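SIR4-interacting protein SIF2 (Saccharomyces cerevisiae, PDB 1R5M) antagonizes telomeric silencing in yeast and acts as a WD-repeat subunit of the Set3C transcriptional corepressor complex, while also interacting with SIR4. Local coordinates at residues 66-71 against 96-101; 108-113 against 126-131; 213-218 against 253-258; 259-264 against 271-276. One frame throughout, in Å; residues are numbered along the deposited sequence.

From the N terminus, interaction 1 comes first: it brings the tight turn at 66-68 of the first WD repeat against the chain leaving strand 86-95, closing a loop of 24 residues. Interaction 2 follows in the second repeat and closes the hairpin of strands 111-116 and 122-127; N109 and E131 reach back to S68 and H96, so these two contacts tie adjoining blades. Interaction 3, about 31 Å from interaction 1 between centres, spans from repeat 4 to repeat 5. Interaction 4 lies within repeat 5, and backbone bonds between strands 250-256 and 261-266 connect it to interaction 3. All four follow in series, none nested or crossed.

Interaction 1: residues 66-71 against 96-101; sequences KNSVAR and HPFALS. With SO4 (sulfate ion), chain B.
One face of the F98 ring is covered by S68 CB, and its edge is turned to N67. S68 CB is displaced toward the rim, 4.1 Å from the F98 ring centroid and 26° off the normal, which meets the geometry of a CH-pi contact. N67 OD1 comes to the edge in the ring plane, 3.6 Å from F98 CZ. The other flat group, the R71 guanidinium, presents its edge to a sulfate ion, probably from the crystallisation liquor: R71 NH1 bonds O3, and R71 NH2 bonds O4 at 3.0 Å. With chi1 at -168°, N67 swings its amide away from its own backbone nitrogen, bringing N67 ND2 within 2.8 Å of sulfate O1; R95 supplies a further hydrogen bond to the ion. R71 NH1 also makes a salt bridge to E65, and replacing R71 by a leucine would probably cost E65 this salt bridge and the sulfate two of its hydrogen bonds.

The backbones are joined through S68 and H96. H96 N gives a nearly straight bond to S68 O (3.0 Å, 174°), and S68 OG donates to H96 O at 2.7 Å, approaching from above the carbonyl plane. The H96 imidazole is fixed elsewhere, by T125 and E131. The arrangement is a tight turn leading into strand 69-77, with N67 at the centre of an inverse gamma turn, held to the exit of strand 86-95, an outermost strand of a four-stranded WD-repeat propeller blade.

Interaction 2: residues 108-113 against 126-131; sequences TNQVTC and GVENGE
Two side chains carry the polar contacts between T108-C113 and G126-E131: E128 and N109. E128 OE2 receives Q110 N at 2.8 Å with an N-H...O angle of 172°, using the anti lone pair, and lies 3.0 Å from T108 OG1. The E128 chain is extended beyond CG and crosses T112 at about a right angle, with its CG 3.7 Å from T112 CG2. A valine in place of E128 would probably leave Q110 N without its carboxylate acceptor and T112 CG2 without the packing of that CG. N109 OD1 takes N129 N at 2.9 Å almost head-on to the C=O bond, and the side-chain amides of N109 and N129 are only 20° apart in plane; N109 ND2 instead bonds S68 of the preceding repeat.

Among backbone bonds, E128 N meets Q110 O at 3.0 Å. G126 O takes T112 N at 2.8 Å and, weakly, C113 N, while G126 N returns a bond to C113 O: two residues opposite one, a classic beta bulge. Apolar contact is slight, V111 CG2 to V127 CG1 at 4.1 Å in a non-hydrogen-bonded pair. From V127 the chain makes a type I turn to G130, and N129 OD1 accepts from E131 N in an Asx turn.

The hairpin of strands 111-116 and 122-127 forms one side of a four-stranded blade, with 111-116 as the edge strand nearest the propeller axis. C113 packs on I152 and V155 of strand 152-157 in the next repeat, T112 OG1 bonds I152 O, and V111 is backbone-bonded to E65 of strand 60-65.

Interaction 3: residues 213-218 against 253-258; sequences EWVDDD and LEFNDT
E213 leads the contact with F255. Its chain bends at CG (chi2 73°), which turns the carboxylate along the neighbouring backbone and lets E213 OE2 accept F255 N through its anti lone pair, 2.7 Å away and nearly straight at 176°. The other oxygen, OE1, is in a salt bridge with K156. E213 OE2 also comes 3.7 Å from E254 OE1; a water 2.9 Å from E213 OE1 and 2.7 Å from E254 OE1, together with K156, would probably ease this repulsion. Nearer the backbone, E213 CB touches L253 CB at 3.7 Å.

At W214 the carbonyl oxygen meets F255 CB at 3.4 Å, while the indole turns away and bonds K156 O. V215 then covers one face of the F255 ring: V215 CA lies over its centre, 3.8 Å from the centroid and 12° off the normal, a CH-pi contact, and V215 CG1 reaches F255 CD1 at 3.9 Å. F255 holds its CG anti to the backbone N, placing the ring beneath V215.

No beta bridge links the two segments; side chains of one meet the backbone and side chains of the other. This is the packing of first strands from successive blades, WD 4 and WD 5, of a beta propeller.

Interaction 4: residues 259-264 against 271-276; sequences NKLLLS and LRIWHG
Strands 261-266 and 271-274 form the hairpin of the fifth WD repeat, the second and third strands of a four-stranded blade, and L262-W274 and S264-R272 are its hydrogen-bonded pairs. The axes of 261-264 and 271-274 run at 164°, close to antiparallel, and approach to 4.6 Å. Each pair is closed by two backbone bonds.

On the face bearing S264 and W274, the indole N-H of W274 NE1 points at S264 OG, which lies 2.8 Å away at 172° in the plane of the indole. With chi1 at 62° the serine OG sits between its backbone N and carbonyl carbon, turned to the indole edge; OG is also bonded to H246 NE2. This Trp-Ser-His chain matches the corresponding part of the Asp-His-Ser/Thr-Trp hydrogen-bond network found in many WD40 repeats. L262 CD2 packs 4.0 Å from W274 CD1 on the same face.

On the face of L263 and I273, L263 CD1 meets I273 CD1 at 3.7 Å, and I273 CG2 contacts L261 CD1 at 3.8 Å. V303 of the next blade touches both L263 and I273. L261 CD2 rests on H275 CB at 3.7 Å, and a water donates to both K260 O and H275 O.

Interaction 1: residues 66-71 against 96-101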
loop_
_atom_site.group_PDB
_atom_site.type_symbol
_atom_site.label_atom_id
_atom_site.label_comp_id
_atom_site.label_asym_id
_atom_site.label_seq_id
_atom_site.Cartn_x
_atom_site.Cartn_y
_atom_site.Cartn_z
ATOM N N LYS A 66 -8.603 -8.168 -14.096
ATOM C CA LYS A 66 -8.491 -9.612 -13.985
ATOM C C LYS A 66 -7.982 -10.354 -15.215
ATOM O O LYS A 66 -7.387 -11.421 -15.078
ATOM C CB LYS A 66 -9.840 -10.187 -13.540
ATOM C CG LYS A 66 -10.276 -9.662 -12.173
ATOM C CD LYS A 66 -11.624 -10.213 -11.723
ATOM C CE LYS A 66 -11.986 -9.672 -10.340
ATOM N NZ LYS A 66 -13.346 -10.099 -9.893
ATOM N N ASN A 67 -8.184 -9.791 -16.404
ATOM C CA ASN A 67 -7.750 -10.461 -17.625
ATOM C C ASN A 67 -6.295 -10.225 -18.038
ATOM O O ASN A 67 -6.018 -9.861 -19.181
ATOM C CB ASN A 67 -8.678 -10.093 -18.789
ATOM C CG ASN A 67 -8.463 -10.981 -20.003
ATOM O OD1 ASN A 67 -8.286 -12.192 -19.870
ATOM N ND2 ASN A 67 -8.489 -10.386 -21.189
ATOM N N SER A 68 -5.375 -10.431 -17.100
ATOM C CA SER A 68 -3.943 -10.289 -17.375
ATOM C C SER A 68 -3.609 -8.957 -18.043
ATOM O O SER A 68 -2.794 -8.894 -18.968
ATOM C CB SER A 68 -3.490 -11.453 -18.266
ATOM O OG SER A 68 -2.090 -11.674 -18.182
ATOM N N VAL A 69 -4.226 -7.886 -17.557
ATOM C CA VAL A 69 -4.002 -6.570 -18.129
ATOM C C VAL A 69 -4.268 -5.461 -17.117
ATOM O O VAL A 69 -5.116 -5.597 -16.233
ATOM C CB VAL A 69 -4.920 -6.347 -19.370
ATOM C CG1 VAL A 69 -6.390 -6.336 -18.943
ATOM C CG2 VAL A 69 -4.562 -5.046 -20.071
ATOM N N ALA A 70 -3.510 -4.377 -17.243
ATOM C CA ALA A 70 -3.673 -3.204 -16.398
ATOM C C ALA A 70 -3.837 -2.059 -17.384
ATOM O O ALA A 70 -3.524 -2.202 -18.562
ATOM C CB ALA A 70 -2.436 -2.984 -15.526
ATOM N N ARG A 71 -4.340 -0.927 -16.916
ATOM C CA ARG A 71 -4.517 0.211 -17.800
ATOM C C ARG A 71 -4.093 1.506 -17.134
ATOM O O ARG A 71 -4.144 1.641 -15.909
ATOM C CB ARG A 71 -5.982 0.322 -18.248
ATOM C CG ARG A 71 -6.372 -0.651 -19.359
ATOM C CD ARG A 71 -7.813 -0.437 -19.812
ATOM N NE ARG A 71 -8.077 -1.043 -21.117
ATOM C CZ ARG A 71 -8.278 -2.342 -21.326
ATOM N NH1 ARG A 71 -8.256 -3.199 -20.315
ATOM N NH2 ARG A 71 -8.488 -2.789 -22.556
ATOM N N HIS A 96 -0.088 -8.450 -20.081
ATOM C CA HIS A 96 0.868 -9.518 -19.796
ATOM C C HIS A 96 0.380 -10.746 -20.559
ATOM O O HIS A 96 -0.802 -11.076 -20.522
ATOM C CB HIS A 96 0.884 -9.867 -18.303
ATOM C CG HIS A 96 1.550 -8.846 -17.436
ATOM N ND1 HIS A 96 2.730 -9.093 -16.771
ATOM C CD2 HIS A 96 1.172 -7.595 -17.078
ATOM C CE1 HIS A 96 3.049 -8.043 -16.035
ATOM N NE2 HIS A 96 2.119 -7.121 -16.203
ATOM N N PRO A 97 1.276 -11.432 -21.274
ATOM C CA PRO A 97 0.823 -12.619 -22.003
ATOM C C PRO A 97 0.531 -13.739 -21.007
ATOM O O PRO A 97 1.026 -13.715 -19.883
ATOM C CB PRO A 97 2.017 -12.942 -22.898
ATOM C CG PRO A 97 3.182 -12.514 -22.048
ATOM C CD PRO A 97 2.710 -11.184 -21.494
ATOM N N PHE A 98 -0.296 -14.704 -21.395
ATOM C CA PHE A 98 -0.557 -15.821 -20.505
ATOM C C PHE A 98 0.640 -16.746 -20.672
ATOM O O PHE A 98 1.213 -16.823 -21.759
ATOM C CB PHE A 98 -1.853 -16.539 -20.878
ATOM C CG PHE A 98 -3.091 -15.778 -20.492
ATOM C CD1 PHE A 98 -3.606 -14.790 -21.321
ATOM C CD2 PHE A 98 -3.725 -16.034 -19.282
ATOM C CE1 PHE A 98 -4.737 -14.065 -20.952
ATOM C CE2 PHE A 98 -4.857 -15.314 -18.904
ATOM C CZ PHE A 98 -5.361 -14.328 -19.742
ATOM N N ALA A 99 1.019 -17.431 -19.601
ATOM C CA ALA A 99 2.172 -18.323 -19.632
ATOM C C ALA A 99 2.020 -19.454 -20.633
ATOM O O ALA A 99 0.911 -19.916 -20.912
ATOM C CB ALA A 99 2.422 -18.893 -18.244
ATOM N N LEU A 100 3.152 -19.890 -21.177
ATOM C CA LEU A 100 3.168 -20.984 -22.134
ATOM C C LEU A 100 2.599 -22.194 -21.405
ATOM O O LEU A 100 1.850 -22.986 -21.980
ATOM C CB LEU A 100 4.606 -21.267 -22.576
ATOM C CG LEU A 100 4.823 -22.365 -23.619
ATOM C CD1 LEU A 100 4.146 -21.983 -24.922
ATOM C CD2 LEU A 100 6.313 -22.566 -23.830
ATOM N N SER A 101 2.964 -22.307 -20.130
ATOM C CA SER A 101 2.521 -23.390 -19.257
ATOM C C SER A 101 3.113 -24.734 -19.661
ATOM O O SER A 101 3.671 -25.451 -18.828
ATOM C CB SER A 101 0.993 -23.476 -19.249
ATOM O OG SER A 101 0.546 -24.507 -18.384
HETATM S S SO4 B . -9.446 -6.525 -22.208
HETATM O O1 SO4 B . -8.646 -7.717 -21.868
HETATM O O2 SO4 B . -10.748 -6.949 -22.756
HETATM O O3 SO4 B . -9.657 -5.712 -20.996
HETATM O O4 SO4 B . -8.734 -5.714 -23.214
#

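Interaction 2: residues 108-113 against 126-131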
loop_
_atom_site.group_PDB
_atom_site.type_symbol
_atom_site.label_atom_id
_atom_site.label_comp_id
_atom_site.label_asym_id
_atom_site.label_seq_id
_atom_site.Cartn_x
_atom_site.Cartn_y
_atom_site.Cartn_z
ATOM N N THR A 108 -6.399 -18.436 -14.484
ATOM C CA THR A 108 -6.543 -17.008 -14.228
ATOM C C THR A 108 -5.181 -16.347 -14.027
ATOM O O THR A 108 -4.284 -16.932 -13.417
ATOM C CB THR A 108 -7.401 -16.748 -12.971
ATOM O OG1 THR A 108 -7.607 -15.340 -12.813
ATOM C CG2 THR A 108 -6.705 -17.289 -11.728
ATOM N N ASN A 109 -5.036 -15.132 -14.544
ATOM C CA ASN A 109 -3.790 -14.383 -14.414
ATOM C C ASN A 109 -4.125 -12.909 -14.219
ATOM O O ASN A 109 -3.934 -12.090 -15.115
ATOM C CB ASN A 109 -2.919 -14.567 -15.665
ATOM C CG ASN A 109 -1.464 -14.176 -15.432
ATOM O OD1 ASN A 109 -0.859 -14.563 -14.428
ATOM N ND2 ASN A 109 -0.891 -13.421 -16.368
ATOM N N GLN A 110 -4.631 -12.577 -13.038
ATOM C CA GLN A 110 -5.001 -11.201 -12.730
ATOM C C GLN A 110 -3.768 -10.370 -12.400
ATOM O O GLN A 110 -2.725 -10.907 -12.030
ATOM C CB GLN A 110 -5.944 -11.155 -11.520
ATOM C CG GLN A 110 -7.123 -12.123 -11.569
ATOM C CD GLN A 110 -8.082 -11.936 -10.400
ATOM O OE1 GLN A 110 -7.731 -11.345 -9.377
ATOM N NE2 GLN A 110 -9.301 -12.451 -10.547
ATOM N N VAL A 111 -3.889 -9.057 -12.557
ATOM C CA VAL A 111 -2.802 -8.159 -12.190
ATOM C C VAL A 111 -2.974 -8.057 -10.675
ATOM O O VAL A 111 -4.056 -7.711 -10.190
ATOM C CB VAL A 111 -2.963 -6.778 -12.846
ATOM C CG1 VAL A 111 -1.989 -5.789 -12.223
ATOM C CG2 VAL A 111 -2.706 -6.888 -14.343
ATOM N N THR A 112 -1.922 -8.375 -9.931
ATOM C CA THR A 112 -1.987 -8.379 -8.471
ATOM C C THR A 112 -1.225 -7.260 -7.778
ATOM O O THR A 112 -1.329 -7.096 -6.556
ATOM C CB THR A 112 -1.442 -9.699 -7.917
ATOM O OG1 THR A 112 -0.070 -9.844 -8.311
ATOM C CG2 THR A 112 -2.244 -10.879 -8.453
ATOM N N CYS A 113 -0.461 -6.493 -8.542
ATOM C CA CYS A 113 0.335 -5.433 -7.942
ATOM C C CYS A 113 0.740 -4.385 -8.969
ATOM O O CYS A 113 1.043 -4.715 -10.116
ATOM C CB CYS A 113 1.586 -6.064 -7.310
ATOM S SG CYS A 113 2.655 -4.971 -6.329
ATOM N N GLY A 126 2.599 -6.435 -11.793
ATOM C CA GLY A 126 2.864 -7.834 -11.502
ATOM C C GLY A 126 1.586 -8.640 -11.641
ATOM O O GLY A 126 0.502 -8.136 -11.342
ATOM N N VAL A 127 1.704 -9.886 -12.089
ATOM C CA VAL A 127 0.537 -10.746 -12.272
ATOM C C VAL A 127 0.596 -12.013 -11.428
ATOM O O VAL A 127 1.608 -12.309 -10.792
ATOM C CB VAL A 127 0.355 -11.146 -13.759
ATOM C CG1 VAL A 127 -0.015 -9.925 -14.577
ATOM C CG2 VAL A 127 1.640 -11.783 -14.301
ATOM N N GLU A 128 -0.505 -12.758 -11.423
ATOM C CA GLU A 128 -0.588 -13.987 -10.652
ATOM C C GLU A 128 0.508 -15.008 -10.933
ATOM O O GLU A 128 0.934 -15.710 -10.017
ATOM C CB GLU A 128 -1.937 -14.671 -10.869
ATOM C CG GLU A 128 -3.125 -13.952 -10.284
ATOM C CD GLU A 128 -4.368 -14.814 -10.341
ATOM O OE1 GLU A 128 -4.475 -15.758 -9.528
ATOM O OE2 GLU A 128 -5.225 -14.561 -11.208
ATOM N N ASN A 129 0.961 -15.117 -12.181
ATOM C CA ASN A 129 1.992 -16.110 -12.466
ATOM C C ASN A 129 3.387 -15.700 -12.013
ATOM O O ASN A 129 4.329 -16.489 -12.110
ATOM C CB ASN A 129 2.002 -16.521 -13.954
ATOM C CG ASN A 129 2.514 -15.429 -14.884
ATOM O OD1 ASN A 129 3.495 -14.746 -14.590
ATOM N ND2 ASN A 129 1.861 -15.287 -16.033
ATOM N N GLY A 130 3.512 -14.471 -11.510
ATOM C CA GLY A 130 4.793 -13.997 -11.013
ATOM C C GLY A 130 5.553 -13.004 -11.868
ATOM O O GLY A 130 6.479 -12.347 -11.389
ATOM N N GLU A 131 5.172 -12.881 -13.133
ATOM C CA GLU A 131 5.857 -11.964 -14.030
ATOM C C GLU A 131 5.684 -10.496 -13.674
ATOM O O GLU A 131 4.617 -10.064 -13.240
ATOM C CB GLU A 131 5.373 -12.170 -15.465
ATOM C CG GLU A 131 6.115 -11.317 -16.491
ATOM C CD GLU A 131 5.505 -11.412 -17.871
ATOM O OE1 GLU A 131 4.338 -11.001 -18.032
ATOM O OE2 GLU A 131 6.190 -11.898 -18.796
#

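Interaction 3: residues 213-218 against 253-258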
loop_
_atom_site.group_PDB
_atom_site.type_symbol
_atom_site.label_atom_id
_atom_site.label_comp_id
_atom_site.label_asym_id
_atom_site.label_seq_id
_atom_site.Cartn_x
_atom_site.Cartn_y
_atom_site.Cartn_z
ATOM N N GLU A 213 10.438 -3.066 2.298
ATOM C CA GLU A 213 10.644 -1.621 2.316
ATOM C C GLU A 213 12.108 -1.211 2.228
ATOM O O GLU A 213 12.983 -1.898 2.748
ATOM C CB GLU A 213 10.028 -1.039 3.603
ATOM C CG GLU A 213 10.219 0.463 3.797
ATOM C CD GLU A 213 9.355 1.297 2.864
ATOM O OE1 GLU A 213 9.096 0.842 1.729
ATOM O OE2 GLU A 213 8.946 2.411 3.255
ATOM N N TRP A 214 12.368 -0.093 1.556
ATOM C CA TRP A 214 13.727 0.429 1.448
ATOM C C TRP A 214 13.950 1.327 2.659
ATOM O O TRP A 214 13.064 2.096 3.030
ATOM C CB TRP A 214 13.905 1.267 0.176
ATOM C CG TRP A 214 13.965 0.466 -1.081
ATOM C CD1 TRP A 214 12.917 0.093 -1.869
ATOM C CD2 TRP A 214 15.139 -0.093 -1.680
ATOM N NE1 TRP A 214 13.365 -0.669 -2.924
ATOM C CE2 TRP A 214 14.727 -0.797 -2.831
ATOM C CE3 TRP A 214 16.504 -0.065 -1.354
ATOM C CZ2 TRP A 214 15.632 -1.474 -3.662
ATOM C CZ3 TRP A 214 17.405 -0.738 -2.182
ATOM C CH2 TRP A 214 16.962 -1.433 -3.321
ATOM N N VAL A 215 15.128 1.238 3.270
ATOM C CA VAL A 215 15.421 2.073 4.434
ATOM C C VAL A 215 16.612 2.990 4.185
ATOM O O VAL A 215 17.061 3.706 5.082
ATOM C CB VAL A 215 15.673 1.217 5.697
ATOM C CG1 VAL A 215 14.424 0.422 6.030
ATOM C CG2 VAL A 215 16.857 0.289 5.489
ATOM N N ASP A 216 17.113 2.955 2.954
ATOM C CA ASP A 216 18.226 3.789 2.518
ATOM C C ASP A 216 18.342 3.571 1.012
ATOM O O ASP A 216 17.675 2.697 0.459
ATOM C CB ASP A 216 19.530 3.383 3.212
ATOM C CG ASP A 216 20.533 4.526 3.289
ATOM O OD1 ASP A 216 20.394 5.503 2.522
ATOM O OD2 ASP A 216 21.466 4.440 4.115
ATOM N N ASP A 217 19.175 4.362 0.346
ATOM C CA ASP A 217 19.340 4.224 -1.094
ATOM C C ASP A 217 19.820 2.823 -1.469
ATOM O O ASP A 217 19.538 2.336 -2.565
ATOM C CB ASP A 217 20.338 5.265 -1.612
ATOM C CG ASP A 217 19.862 6.691 -1.389
ATOM O OD1 ASP A 217 18.803 7.059 -1.937
ATOM O OD2 ASP A 217 20.546 7.443 -0.663
ATOM N N ASP A 218 20.532 2.176 -0.551
ATOM C CA ASP A 218 21.071 0.844 -0.803
ATOM C C ASP A 218 20.810 -0.158 0.318
ATOM O O ASP A 218 21.530 -1.144 0.449
ATOM C CB ASP A 218 22.580 0.948 -1.040
ATOM C CG ASP A 218 23.335 1.355 0.210
ATOM O OD1 ASP A 218 22.779 2.133 1.018
ATOM O OD2 ASP A 218 24.488 0.904 0.383
ATOM N N LEU A 253 5.424 -2.442 6.304
ATOM C CA LEU A 253 6.779 -1.937 6.510
ATOM C C LEU A 253 6.822 -0.585 5.801
ATOM O O LEU A 253 6.715 -0.511 4.576
ATOM C CB LEU A 253 7.830 -2.891 5.930
ATOM C CG LEU A 253 8.039 -4.174 6.744
ATOM C CD1 LEU A 253 8.916 -5.128 5.965
ATOM C CD2 LEU A 253 8.675 -3.844 8.094
ATOM N N GLU A 254 6.948 0.477 6.592
ATOM C CA GLU A 254 6.983 1.845 6.080
ATOM C C GLU A 254 8.108 2.647 6.716
ATOM O O GLU A 254 8.119 2.874 7.931
ATOM C CB GLU A 254 5.654 2.552 6.364
ATOM C CG GLU A 254 4.460 2.021 5.582
ATOM C CD GLU A 254 4.501 2.406 4.114
ATOM O OE1 GLU A 254 5.386 3.199 3.728
ATOM O OE2 GLU A 254 3.641 1.920 3.352
ATOM N N PHE A 255 9.052 3.084 5.891
ATOM C CA PHE A 255 10.177 3.865 6.380
ATOM C C PHE A 255 9.927 5.356 6.184
ATOM O O PHE A 255 9.450 5.783 5.131
ATOM C CB PHE A 255 11.459 3.464 5.641
ATOM C CG PHE A 255 12.695 4.150 6.151
ATOM C CD1 PHE A 255 13.219 3.831 7.402
ATOM C CD2 PHE A 255 13.338 5.113 5.381
ATOM C CE1 PHE A 255 14.372 4.462 7.878
ATOM C CE2 PHE A 255 14.489 5.749 5.847
ATOM C CZ PHE A 255 15.005 5.422 7.096
ATOM N N ASN A 256 10.247 6.137 7.209
ATOM C CA ASN A 256 10.096 7.589 7.175
ATOM C C ASN A 256 11.510 8.130 6.941
ATOM O O ASN A 256 12.378 8.026 7.807
ATOM C CB ASN A 256 9.508 8.062 8.514
ATOM C CG ASN A 256 9.298 9.566 8.580
ATOM O OD1 ASN A 256 8.307 10.039 9.145
ATOM N ND2 ASN A 256 10.235 10.323 8.031
ATOM N N ASP A 257 11.734 8.698 5.759
ATOM C CA ASP A 257 13.053 9.201 5.393
ATOM C C ASP A 257 13.475 10.491 6.083
ATOM O O ASP A 257 14.610 10.939 5.916
ATOM C CB ASP A 257 13.137 9.369 3.873
ATOM C CG ASP A 257 14.568 9.437 3.376
ATOM O OD1 ASP A 257 15.380 8.583 3.791
ATOM O OD2 ASP A 257 14.880 10.336 2.567
ATOM N N THR A 258 12.574 11.093 6.853
ATOM C CA THR A 258 12.914 12.318 7.568
ATOM C C THR A 258 13.402 11.998 8.976
ATOM O O THR A 258 14.479 12.445 9.370
ATOM C CB THR A 258 11.718 13.283 7.651
ATOM O OG1 THR A 258 11.351 13.701 6.330
ATOM C CG2 THR A 258 12.086 14.516 8.476
HETATM O O HOH W 1 6.545 2.268 1.441
#

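Interaction 4: residues 259-264 against 271-276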
loop_
_atom_site.group_PDB
_atom_site.type_symbol
_atom_site.label_atom_id
_atom_site.label_comp_id
_atom_site.label_asym_id
_atom_site.label_seq_id
_atom_site.Cartn_x
_atom_site.Cartn_y
_atom_site.Cartn_z
ATOM N N ASN A 259 12.625 11.229 9.737
ATOM C CA ASN A 259 13.041 10.876 11.090
ATOM C C ASN A 259 13.883 9.595 11.115
ATOM O O ASN A 259 14.377 9.187 12.166
ATOM C CB ASN A 259 11.828 10.740 12.029
ATOM C CG ASN A 259 10.868 9.647 11.606
ATOM O OD1 ASN A 259 11.214 8.774 10.818
ATOM N ND2 ASN A 259 9.653 9.684 12.148
ATOM N N LYS A 260 14.047 8.978 9.947
ATOM C CA LYS A 260 14.837 7.756 9.791
ATOM C C LYS A 260 14.359 6.579 10.635
ATOM O O LYS A 260 15.160 5.774 11.115
ATOM C CB LYS A 260 16.312 8.041 10.104
ATOM C CG LYS A 260 16.912 9.174 9.287
ATOM C CD LYS A 260 16.837 8.896 7.792
ATOM C CE LYS A 260 17.480 10.017 6.987
ATOM N NZ LYS A 260 17.351 9.788 5.521
ATOM N N LEU A 261 13.048 6.478 10.813
ATOM C CA LEU A 261 12.479 5.388 11.591
ATOM C C LEU A 261 11.642 4.477 10.712
ATOM O O LEU A 261 11.019 4.924 9.750
ATOM C CB LEU A 261 11.598 5.933 12.717
ATOM C CG LEU A 261 12.279 6.805 13.775
ATOM C CD1 LEU A 261 11.230 7.328 14.745
ATOM C CD2 LEU A 261 13.335 5.996 14.520
ATOM N N LEU A 262 11.640 3.195 11.055
ATOM C CA LEU A 262 10.865 2.199 10.331
ATOM C C LEU A 262 9.628 1.840 11.137
ATOM O O LEU A 262 9.720 1.556 12.331
ATOM C CB LEU A 262 11.689 0.927 10.116
ATOM C CG LEU A 262 10.925 -0.252 9.502
ATOM C CD1 LEU A 262 10.582 0.058 8.047
ATOM C CD2 LEU A 262 11.767 -1.516 9.595
ATOM N N LEU A 263 8.473 1.870 10.481
ATOM C CA LEU A 263 7.214 1.495 11.110
ATOM C C LEU A 263 6.869 0.103 10.600
ATOM O O LEU A 263 6.924 -0.148 9.395
ATOM C CB LEU A 263 6.097 2.467 10.707
ATOM C CG LEU A 263 4.660 1.956 10.878
ATOM C CD1 LEU A 263 4.314 1.820 12.356
ATOM C CD2 LEU A 263 3.701 2.926 10.203
ATOM N N SER A 264 6.546 -0.813 11.508
ATOM C CA SER A 264 6.149 -2.153 11.098
ATOM C C SER A 264 4.826 -2.507 11.769
ATOM O O SER A 264 4.518 -2.011 12.852
ATOM C CB SER A 264 7.221 -3.187 11.478
ATOM O OG SER A 264 7.405 -3.258 12.883
ATOM N N LEU A 271 2.105 -2.584 16.522
ATOM C CA LEU A 271 2.917 -1.758 15.645
ATOM C C LEU A 271 4.229 -1.602 16.385
ATOM O O LEU A 271 4.247 -1.521 17.613
ATOM C CB LEU A 271 2.335 -0.357 15.476
ATOM C CG LEU A 271 1.001 -0.160 14.777
ATOM C CD1 LEU A 271 0.739 1.334 14.662
ATOM C CD2 LEU A 271 1.027 -0.812 13.402
ATOM N N ARG A 272 5.327 -1.579 15.648
ATOM C CA ARG A 272 6.622 -1.346 16.264
ATOM C C ARG A 272 7.326 -0.258 15.462
ATOM O O ARG A 272 7.097 -0.108 14.257
ATOM C CB ARG A 272 7.455 -2.634 16.315
ATOM C CG ARG A 272 7.077 -3.543 17.494
ATOM C CD ARG A 272 7.899 -4.829 17.518
ATOM N NE ARG A 272 7.476 -5.748 18.578
ATOM C CZ ARG A 272 7.939 -5.736 19.826
ATOM N NH1 ARG A 272 8.854 -4.851 20.197
ATOM N NH2 ARG A 272 7.488 -6.622 20.707
ATOM N N ILE A 273 8.144 0.527 16.154
ATOM C CA ILE A 273 8.909 1.609 15.538
ATOM C C ILE A 273 10.365 1.229 15.761
ATOM O O ILE A 273 10.765 0.943 16.893
ATOM C CB ILE A 273 8.629 2.970 16.226
ATOM C CG1 ILE A 273 7.130 3.298 16.175
ATOM C CG2 ILE A 273 9.437 4.067 15.548
ATOM C CD1 ILE A 273 6.563 3.464 14.776
ATOM N N TRP A 274 11.160 1.216 14.695
ATOM C CA TRP A 274 12.563 0.824 14.814
ATOM C C TRP A 274 13.546 1.917 14.443
ATOM O O TRP A 274 13.393 2.592 13.420
ATOM C CB TRP A 274 12.857 -0.397 13.935
ATOM C CG TRP A 274 11.851 -1.494 14.034
ATOM C CD1 TRP A 274 10.636 -1.552 13.407
ATOM C CD2 TRP A 274 11.969 -2.699 14.798
ATOM N NE1 TRP A 274 9.994 -2.719 13.732
ATOM C CE2 TRP A 274 10.787 -3.443 14.584
ATOM C CE3 TRP A 274 12.956 -3.224 15.644
ATOM C CZ2 TRP A 274 10.565 -4.686 15.181
ATOM C CZ3 TRP A 274 12.735 -4.464 16.242
ATOM C CH2 TRP A 274 11.546 -5.181 16.005
ATOM N N HIS A 275 14.566 2.070 15.282
ATOM C CA HIS A 275 15.621 3.052 15.064
ATOM C C HIS A 275 16.940 2.344 14.771
ATOM O O HIS A 275 17.661 2.719 13.847
ATOM C CB HIS A 275 15.799 3.926 16.302
ATOM C CG HIS A 275 17.137 4.594 16.378
ATOM N ND1 HIS A 275 17.506 5.621 15.538
ATOM C CD2 HIS A 275 18.203 4.359 17.177
ATOM C CE1 HIS A 275 18.743 5.993 15.819
ATOM N NE2 HIS A 275 19.188 5.242 16.810
ATOM N N GLY A 276 17.249 1.329 15.572
ATOM C CA GLY A 276 18.487 0.585 15.402
ATOM C C GLY A 276 18.483 -0.323 14.191
ATOM O O GLY A 276 17.431 -0.793 13.761
HETATM O O HOH W 2 17.573 4.547 11.606
HETATM O O HOH W 3 17.080 6.801 13.272
#